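Local atomic coordinates of succinylglutamate desuccinylase/aspartoacylase (Shewanella frigidimarina, PDB entry 3LWU), a protein that probably acts as a zinc-dependent hydrolase of the succinylglutamate desuccinylase/aspartoacylase family, holding one zinc ion in its catalytic domain. Residues 298-310 / 379-391. Numbering follows the deposited sequence.
Sequences ASMERFGCYLKDY and YKVMTNVFPLQPS
Tyr310 lies across the bent side chain of Lys380 at about a right angle: CB and CD of the lysine meet the hydroxyl end of the ring, and NZ comes to 3.6 Å from CE2. With CG anti to the backbone N (chi1 -176°), the ring brings CD1 to 3.7 Å from CG of Met382, a selenomethionine whose CG also touches Cys305 SG. Trading Tyr310 for an alanine would probably leave CB and CD of Lys380 without the ring they rest on and cost Met382 one of several neighbours. Asp309 O takes two bonds from Thr383, from N and from OG1, the latter 2.6 Å long and in the carbonyl plane. A water joins Asp309 OD2, Asn384 O and Tyr306 N where the strands part. Gly304 and Phe386 exchange backbone bonds, and Gly304 O sits 3.5 Å above the centre of the Phe386 ring; a CB on Gly304 would crowd Leu388 CD2. Tyr310 OH and Lys380 NZ both hydrogen-bond one oxygen of an unidentified molecule, probably from the crystallisation liquor. The arrangement is two short antiparallel pairings split by loops: 303-306 with 386-387, and 310-314 with 377-382, where the Lys380 side chain is about 10 Å from the zinc.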
ATOM      1  N   ALA A 298      17.372  29.303  23.910  1.00 20.44           N
ATOM      2  CA  ALA A 298      16.657  30.398  23.258  1.00 20.96           C
ATOM      3  C   ALA A 298      15.640  31.012  24.225  1.00 21.82           C
ATOM      4  O   ALA A 298      15.167  30.340  25.141  1.00 21.97           O
ATOM      5  CB  ALA A 298      15.956  29.906  21.971  1.00 19.79           C
ATOM      6  N   SER A 299      15.340  32.294  24.022  1.00 22.60           N
ATOM      7  CA  SER A 299      14.325  33.005  24.780  1.00 23.61           C
ATOM      8  C   SER A 299      13.010  32.800  24.110  1.00 23.40           C
ATOM      9  O   SER A 299      12.839  33.250  22.995  1.00 23.97           O
ATOM     10  CB  SER A 299      14.602  34.505  24.786  1.00 23.96           C
ATOM     11  OG  SER A 299      15.627  34.773  25.712  1.00 26.66           O
HETATM   12  N   MSE A 300      12.085  32.127  24.779  1.00 23.62           N
HETATM   13  CA  MSE A 300      10.749  31.913  24.228  1.00 24.00           C
HETATM   14  C   MSE A 300       9.851  31.413  25.318  1.00 23.35           C
HETATM   15  O   MSE A 300      10.309  30.827  26.283  1.00 23.16           O
HETATM   16  CB  MSE A 300      10.759  30.877  23.078  1.00 24.27           C
HETATM   17  CG  MSE A 300      11.409  29.556  23.439  1.00 26.51           C
HETATM   18 SE   MSE A 300      11.445  28.209  21.977  0.75 32.48          SE
HETATM   19  CE  MSE A 300      10.137  27.121  22.682  1.00 23.27           C
ATOM     20  N   GLU A 301       8.557  31.573  25.131  1.00 23.36           N
ATOM     21  CA  GLU A 301       7.631  31.024  26.100  1.00 24.09           C
ATOM     22  C   GLU A 301       7.547  29.513  25.946  1.00 22.67           C
ATOM     23  O   GLU A 301       7.424  29.012  24.824  1.00 22.83           O
ATOM     24  CB  GLU A 301       6.274  31.682  25.941  1.00 25.00           C
ATOM     25  CG  GLU A 301       6.284  33.093  26.474  1.00 28.52           C
ATOM     26  CD  GLU A 301       5.032  33.890  26.109  1.00 33.40           C
ATOM     27  OE1 GLU A 301       4.326  33.542  25.140  1.00 35.76           O
ATOM     28  OE2 GLU A 301       4.769  34.891  26.799  1.00 37.76           O
ATOM     29  N   ARG A 302       7.660  28.808  27.073  1.00 20.52           N
ATOM     30  CA  ARG A 302       7.622  27.366  27.114  1.00 20.26           C
ATOM     31  C   ARG A 302       6.473  26.892  28.006  1.00 20.38           C
ATOM     32  O   ARG A 302       6.295  27.455  29.085  1.00 19.49           O
ATOM     33  CB  ARG A 302       8.946  26.841  27.646  1.00 19.58           C
ATOM     34  CG  ARG A 302      10.080  26.996  26.673  1.00 20.65           C
ATOM     35  CD  ARG A 302      11.353  26.340  27.188  1.00 19.51           C
ATOM     36  NE  ARG A 302      12.478  26.496  26.262  1.00 16.61           N
ATOM     37  CZ  ARG A 302      13.196  27.601  26.082  1.00 16.68           C
ATOM     38  NH1 ARG A 302      12.945  28.723  26.749  1.00 15.32           N
ATOM     39  NH2 ARG A 302      14.194  27.590  25.208  1.00 17.85           N
ATOM     40  N   PHE A 303       5.703  25.889  27.555  1.00 19.64           N
ATOM     41  CA  PHE A 303       4.554  25.352  28.303  1.00 20.28           C
ATOM     42  C   PHE A 303       4.625  23.833  28.366  1.00 20.31           C
ATOM     43  O   PHE A 303       5.403  23.208  27.650  1.00 20.43           O
ATOM     44  CB  PHE A 303       3.197  25.739  27.683  1.00 20.60           C
ATOM     45  CG  PHE A 303       3.008  27.223  27.444  1.00 22.74           C
ATOM     46  CD1 PHE A 303       3.538  27.834  26.307  1.00 24.18           C
ATOM     47  CD2 PHE A 303       2.267  28.001  28.336  1.00 26.67           C
ATOM     48  CE1 PHE A 303       3.359  29.209  26.074  1.00 26.34           C
ATOM     49  CE2 PHE A 303       2.085  29.394  28.118  1.00 26.23           C
ATOM     50  CZ  PHE A 303       2.627  29.992  26.996  1.00 26.65           C
ATOM     51  N   GLY A 304       3.818  23.241  29.239  1.00 20.62           N
ATOM     52  CA  GLY A 304       3.729  21.780  29.353  1.00 20.34           C
ATOM     53  C   GLY A 304       2.338  21.321  29.759  1.00 19.95           C
ATOM     54  O   GLY A 304       1.529  22.151  30.175  1.00 19.91           O
ATOM     55  N   CYS A 305       2.062  20.025  29.594  1.00 19.15           N
ATOM     56  CA  CYS A 305       0.940  19.354  30.242  1.00 19.82           C
ATOM     57  C   CYS A 305       1.319  17.930  30.589  1.00 19.56           C
ATOM     58  O   CYS A 305       2.268  17.385  30.051  1.00 19.18           O
ATOM     59  CB  CYS A 305      -0.330  19.369  29.377  1.00 19.84           C
ATOM     60  SG  CYS A 305      -0.396  18.174  28.083  1.00 22.71           S
ATOM     61  N   TYR A 306       0.600  17.326  31.512  1.00 20.55           N
ATOM     62  CA  TYR A 306       0.856  15.934  31.847  1.00 21.49           C
ATOM     63  C   TYR A 306       0.266  15.113  30.699  1.00 20.78           C
ATOM     64  O   TYR A 306      -0.673  15.561  30.040  1.00 19.92           O
ATOM     65  CB  TYR A 306       0.251  15.574  33.208  1.00 22.25           C
ATOM     66  CG  TYR A 306       0.927  16.304  34.356  1.00 26.36           C
ATOM     67  CD1 TYR A 306       2.121  15.844  34.872  1.00 28.57           C
ATOM     68  CD2 TYR A 306       0.400  17.484  34.881  1.00 30.72           C
ATOM     69  CE1 TYR A 306       2.775  16.517  35.870  1.00 31.68           C
ATOM     70  CE2 TYR A 306       1.039  18.162  35.900  1.00 33.21           C
ATOM     71  CZ  TYR A 306       2.231  17.666  36.395  1.00 33.78           C
ATOM     72  OH  TYR A 306       2.895  18.310  37.409  1.00 35.10           O
ATOM     73  N   LEU A 307       0.847  13.931  30.454  1.00 20.60           N
ATOM     74  CA  LEU A 307       0.481  13.076  29.334  1.00 20.05           C
ATOM     75  C   LEU A 307      -0.998  12.750  29.336  1.00 20.57           C
ATOM     76  O   LEU A 307      -1.637  12.759  28.275  1.00 20.65           O
ATOM     77  CB  LEU A 307       1.301  11.791  29.344  1.00 19.92           C
ATOM     78  CG  LEU A 307       1.060  10.822  28.193  1.00 20.82           C
ATOM     79  CD1 LEU A 307       1.493  11.455  26.876  1.00 20.62           C
ATOM     80  CD2 LEU A 307       1.777   9.477  28.423  1.00 23.56           C
ATOM     81  N   LYS A 308      -1.543  12.471  30.519  1.00 21.29           N
ATOM     82  CA  LYS A 308      -2.971  12.166  30.680  1.00 22.62           C
ATOM     83  C   LYS A 308      -3.901  13.290  30.175  1.00 22.07           C
ATOM     84  O   LYS A 308      -5.071  13.025  29.875  1.00 23.09           O
ATOM     85  CB  LYS A 308      -3.313  11.839  32.154  1.00 22.40           C
ATOM     86  CG  LYS A 308      -3.216  13.049  33.121  1.00 25.01           C
ATOM     87  CD  LYS A 308      -3.540  12.670  34.621  1.00 28.89           C
ATOM     88  CE  LYS A 308      -3.040  13.776  35.594  1.00 31.49           C
ATOM     89  NZ  LYS A 308      -3.255  13.528  37.092  1.00 32.51           N
ATOM     90  N   ASP A 309      -3.393  14.523  30.108  1.00 20.73           N
ATOM     91  CA  ASP A 309      -4.165  15.659  29.607  1.00 20.37           C
ATOM     92  C   ASP A 309      -4.000  15.919  28.090  1.00 20.16           C
ATOM     93  O   ASP A 309      -4.580  16.878  27.569  1.00 20.51           O
ATOM     94  CB  ASP A 309      -3.811  16.917  30.394  1.00 20.33           C
ATOM     95  CG  ASP A 309      -4.262  16.844  31.846  1.00 21.34           C
ATOM     96  OD1 ASP A 309      -5.300  16.219  32.091  1.00 22.93           O
ATOM     97  OD2 ASP A 309      -3.603  17.411  32.741  1.00 22.97           O
ATOM     98  N   TYR A 310      -3.234  15.076  27.392  1.00 19.24           N
ATOM     99  CA  TYR A 310      -2.961  15.230  25.955  1.00 19.60           C
ATOM    100  C   TYR A 310      -3.920  14.260  25.286  1.00 20.28           C
ATOM    101  O   TYR A 310      -3.857  13.076  25.575  1.00 20.12           O
ATOM    102  CB  TYR A 310      -1.517  14.835  25.670  1.00 18.76           C
ATOM    103  CG  TYR A 310      -0.994  15.004  24.261  1.00 18.71           C
ATOM    104  CD1 TYR A 310      -1.308  16.119  23.495  1.00 16.51           C
ATOM    105  CD2 TYR A 310      -0.103  14.067  23.723  1.00 16.97           C
ATOM    106  CE1 TYR A 310      -0.799  16.280  22.212  1.00 16.24           C
ATOM    107  CE2 TYR A 310       0.413  14.212  22.466  1.00 15.64           C
ATOM    108  CZ  TYR A 310       0.083  15.340  21.713  1.00 17.85           C
ATOM    109  OH  TYR A 310       0.592  15.479  20.462  1.00 17.95           O
ATOM    110  N   TYR A 379      -7.069  15.587  15.360  1.00 17.19           N
ATOM    111  CA  TYR A 379      -6.059  16.319  16.095  1.00 17.18           C
ATOM    112  C   TYR A 379      -5.637  15.599  17.372  1.00 17.09           C
ATOM    113  O   TYR A 379      -6.393  14.808  17.969  1.00 17.60           O
ATOM    114  CB  TYR A 379      -6.575  17.687  16.579  1.00 16.85           C
ATOM    115  CG  TYR A 379      -6.548  18.859  15.618  1.00 16.89           C
ATOM    116  CD1 TYR A 379      -7.598  19.070  14.710  1.00 16.58           C
ATOM    117  CD2 TYR A 379      -5.544  19.840  15.697  1.00 15.96           C
ATOM    118  CE1 TYR A 379      -7.602  20.167  13.858  1.00 16.46           C
ATOM    119  CE2 TYR A 379      -5.537  20.944  14.824  1.00 14.98           C
ATOM    120  CZ  TYR A 379      -6.579  21.104  13.910  1.00 15.16           C
ATOM    121  OH  TYR A 379      -6.640  22.201  13.064  1.00 13.21           O
ATOM    122  N   LYS A 380      -4.455  15.967  17.845  1.00 16.30           N
ATOM    123  CA  LYS A 380      -4.101  15.788  19.253  1.00 15.56           C
ATOM    124  C   LYS A 380      -3.942  17.164  19.867  1.00 14.93           C
ATOM    125  O   LYS A 380      -3.289  18.040  19.269  1.00 15.01           O
ATOM    126  CB  LYS A 380      -2.823  15.000  19.415  1.00 14.94           C
ATOM    127  CG  LYS A 380      -2.879  13.538  18.995  1.00 17.99           C
ATOM    128  CD  LYS A 380      -1.928  12.844  19.906  1.00 23.97           C
ATOM    129  CE  LYS A 380      -1.266  11.619  19.406  1.00 27.46           C
ATOM    130  NZ  LYS A 380      -0.355  11.302  20.574  1.00 24.96           N
ATOM    131  N   VAL A 381      -4.552  17.361  21.033  1.00 14.03           N
ATOM    132  CA  VAL A 381      -4.581  18.641  21.673  1.00 14.93           C
ATOM    133  C   VAL A 381      -4.168  18.500  23.160  1.00 16.04           C
ATOM    134  O   VAL A 381      -4.468  17.499  23.810  1.00 15.32           O
ATOM    135  CB  VAL A 381      -5.983  19.287  21.570  1.00 15.03           C
ATOM    136  CG1 VAL A 381      -6.472  19.346  20.086  1.00 15.50           C
ATOM    137  CG2 VAL A 381      -6.984  18.566  22.483  1.00 15.24           C
HETATM  138  N   MSE A 382      -3.461  19.494  23.667  1.00 16.44           N
HETATM  139  CA  MSE A 382      -3.098  19.528  25.066  1.00 18.24           C
HETATM  140  C   MSE A 382      -4.182  20.291  25.814  1.00 17.78           C
HETATM  141  O   MSE A 382      -4.688  21.322  25.329  1.00 17.24           O
HETATM  142  CB  MSE A 382      -1.768  20.247  25.274  1.00 17.95           C
HETATM  143  CG  MSE A 382      -0.580  19.585  24.673  1.00 20.56           C
HETATM  144 SE   MSE A 382       0.953  20.677  25.101  0.75 27.10          SE
HETATM  145  CE  MSE A 382       2.354  19.438  24.669  1.00 27.79           C
ATOM    146  N   THR A 383      -4.518  19.794  26.990  1.00 17.80           N
ATOM    147  CA  THR A 383      -5.460  20.470  27.872  1.00 18.14           C
ATOM    148  C   THR A 383      -4.750  20.692  29.223  1.00 19.15           C
ATOM    149  O   THR A 383      -3.714  20.094  29.490  1.00 18.46           O
ATOM    150  CB  THR A 383      -6.769  19.626  28.057  1.00 18.05           C
ATOM    151  OG1 THR A 383      -6.447  18.369  28.653  1.00 15.02           O
ATOM    152  CG2 THR A 383      -7.437  19.344  26.715  1.00 17.37           C
ATOM    153  N   ASN A 384      -5.306  21.558  30.064  1.00 20.44           N
ATOM    154  CA  ASN A 384      -4.700  21.858  31.360  1.00 21.49           C
ATOM    155  C   ASN A 384      -3.213  22.229  31.196  1.00 21.78           C
ATOM    156  O   ASN A 384      -2.338  21.694  31.882  1.00 21.60           O
ATOM    157  CB  ASN A 384      -4.910  20.675  32.316  1.00 21.84           C
ATOM    158  CG  ASN A 384      -6.392  20.446  32.623  1.00 23.31           C
ATOM    159  OD1 ASN A 384      -7.145  21.392  32.779  1.00 26.39           O
ATOM    160  ND2 ASN A 384      -6.802  19.205  32.703  1.00 22.71           N
ATOM    161  N   VAL A 385      -2.958  23.132  30.251  1.00 21.94           N
ATOM    162  CA  VAL A 385      -1.616  23.568  29.910  1.00 22.05           C
ATOM    163  C   VAL A 385      -1.186  24.614  30.927  1.00 23.35           C
ATOM    164  O   VAL A 385      -2.001  25.338  31.459  1.00 23.27           O
ATOM    165  CB  VAL A 385      -1.584  24.151  28.472  1.00 21.97           C
ATOM    166  CG1 VAL A 385      -0.208  24.645  28.089  1.00 19.80           C
ATOM    167  CG2 VAL A 385      -2.038  23.105  27.472  1.00 21.55           C
ATOM    168  N   PHE A 386       0.108  24.663  31.206  1.00 25.05           N
ATOM    169  CA  PHE A 386       0.698  25.639  32.122  1.00 26.12           C
ATOM    170  C   PHE A 386       2.113  26.031  31.681  1.00 27.54           C
ATOM    171  O   PHE A 386       2.778  25.260  30.995  1.00 27.33           O
ATOM    172  CB  PHE A 386       0.743  25.055  33.541  1.00 25.96           C
ATOM    173  CG  PHE A 386       1.294  23.654  33.611  1.00 25.68           C
ATOM    174  CD1 PHE A 386       2.663  23.431  33.657  1.00 26.96           C
ATOM    175  CD2 PHE A 386       0.445  22.560  33.650  1.00 26.96           C
ATOM    176  CE1 PHE A 386       3.173  22.134  33.732  1.00 27.71           C
ATOM    177  CE2 PHE A 386       0.942  21.263  33.742  1.00 27.79           C
ATOM    178  CZ  PHE A 386       2.313  21.049  33.768  1.00 27.92           C
ATOM    179  N   PRO A 387       2.579  27.234  32.070  1.00 30.14           N
ATOM    180  CA  PRO A 387       3.976  27.594  31.806  1.00 31.61           C
ATOM    181  C   PRO A 387       4.941  26.683  32.564  1.00 33.32           C
ATOM    182  O   PRO A 387       4.685  26.351  33.703  1.00 32.69           O
ATOM    183  CB  PRO A 387       4.078  29.039  32.328  1.00 31.47           C
ATOM    184  CG  PRO A 387       2.646  29.528  32.406  1.00 31.27           C
ATOM    185  CD  PRO A 387       1.871  28.308  32.798  1.00 30.43           C
ATOM    186  N   LEU A 388       6.013  26.255  31.902  1.00 36.41           N
ATOM    187  CA  LEU A 388       7.050  25.423  32.519  1.00 39.27           C
ATOM    188  C   LEU A 388       7.836  26.261  33.486  1.00 41.82           C
ATOM    189  O   LEU A 388       8.262  25.783  34.546  1.00 42.27           O
ATOM    190  CB  LEU A 388       8.072  24.916  31.477  1.00 39.24           C
ATOM    191  CG  LEU A 388       7.818  23.658  30.655  1.00 40.22           C
ATOM    192  CD1 LEU A 388       9.097  23.289  29.873  1.00 41.21           C
ATOM    193  CD2 LEU A 388       7.365  22.507  31.539  1.00 41.82           C
ATOM    194  N   GLN A 389       8.035  27.513  33.091  1.00 45.07           N
ATOM    195  CA  GLN A 389       9.045  28.378  33.685  1.00 48.09           C
ATOM    196  C   GLN A 389       8.442  29.737  34.047  1.00 49.85           C
ATOM    197  O   GLN A 389       9.001  30.785  33.684  1.00 51.03           O
ATOM    198  CB  GLN A 389      10.202  28.534  32.675  1.00 48.57           C
ATOM    199  CG  GLN A 389      11.481  27.804  33.052  1.00 49.99           C
ATOM    200  CD  GLN A 389      12.493  28.742  33.643  1.00 52.17           C
ATOM    201  OE1 GLN A 389      13.442  29.141  32.967  1.00 54.37           O
ATOM    202  NE2 GLN A 389      12.283  29.137  34.903  1.00 53.43           N
ATOM    203  N   PRO A 390       7.333  29.727  34.816  1.00 51.51           N
ATOM    204  CA  PRO A 390       6.488  30.920  34.961  1.00 52.33           C
ATOM    205  C   PRO A 390       7.311  32.144  35.317  1.00 53.03           C
ATOM    206  O   PRO A 390       8.130  32.064  36.228  1.00 53.18           O
ATOM    207  CB  PRO A 390       5.547  30.556  36.121  1.00 52.34           C
ATOM    208  CG  PRO A 390       5.656  29.071  36.271  1.00 51.99           C
ATOM    209  CD  PRO A 390       7.054  28.744  35.881  1.00 51.70           C
ATOM    210  N   SER A 391       7.101  33.237  34.579  1.00 53.93           N
ATOM    211  CA  SER A 391       7.862  34.483  34.747  1.00 54.76           C
ATOM    212  C   SER A 391       7.050  35.709  34.306  1.00 54.87           C
ATOM    213  O   SER A 391       6.375  35.663  33.266  1.00 55.21           O
ATOM    214  CB  SER A 391       9.164  34.421  33.935  1.00 54.93           C
ATOM    215  OG  SER A 391      10.045  35.467  34.324  1.00 55.67           O
ATOM    216  OXT SER A 391       7.062  36.758  34.958  1.00 54.54           O
TER
HETATM  217  O   HOH W   1      -1.602  19.034  32.601  1.00 13.22           O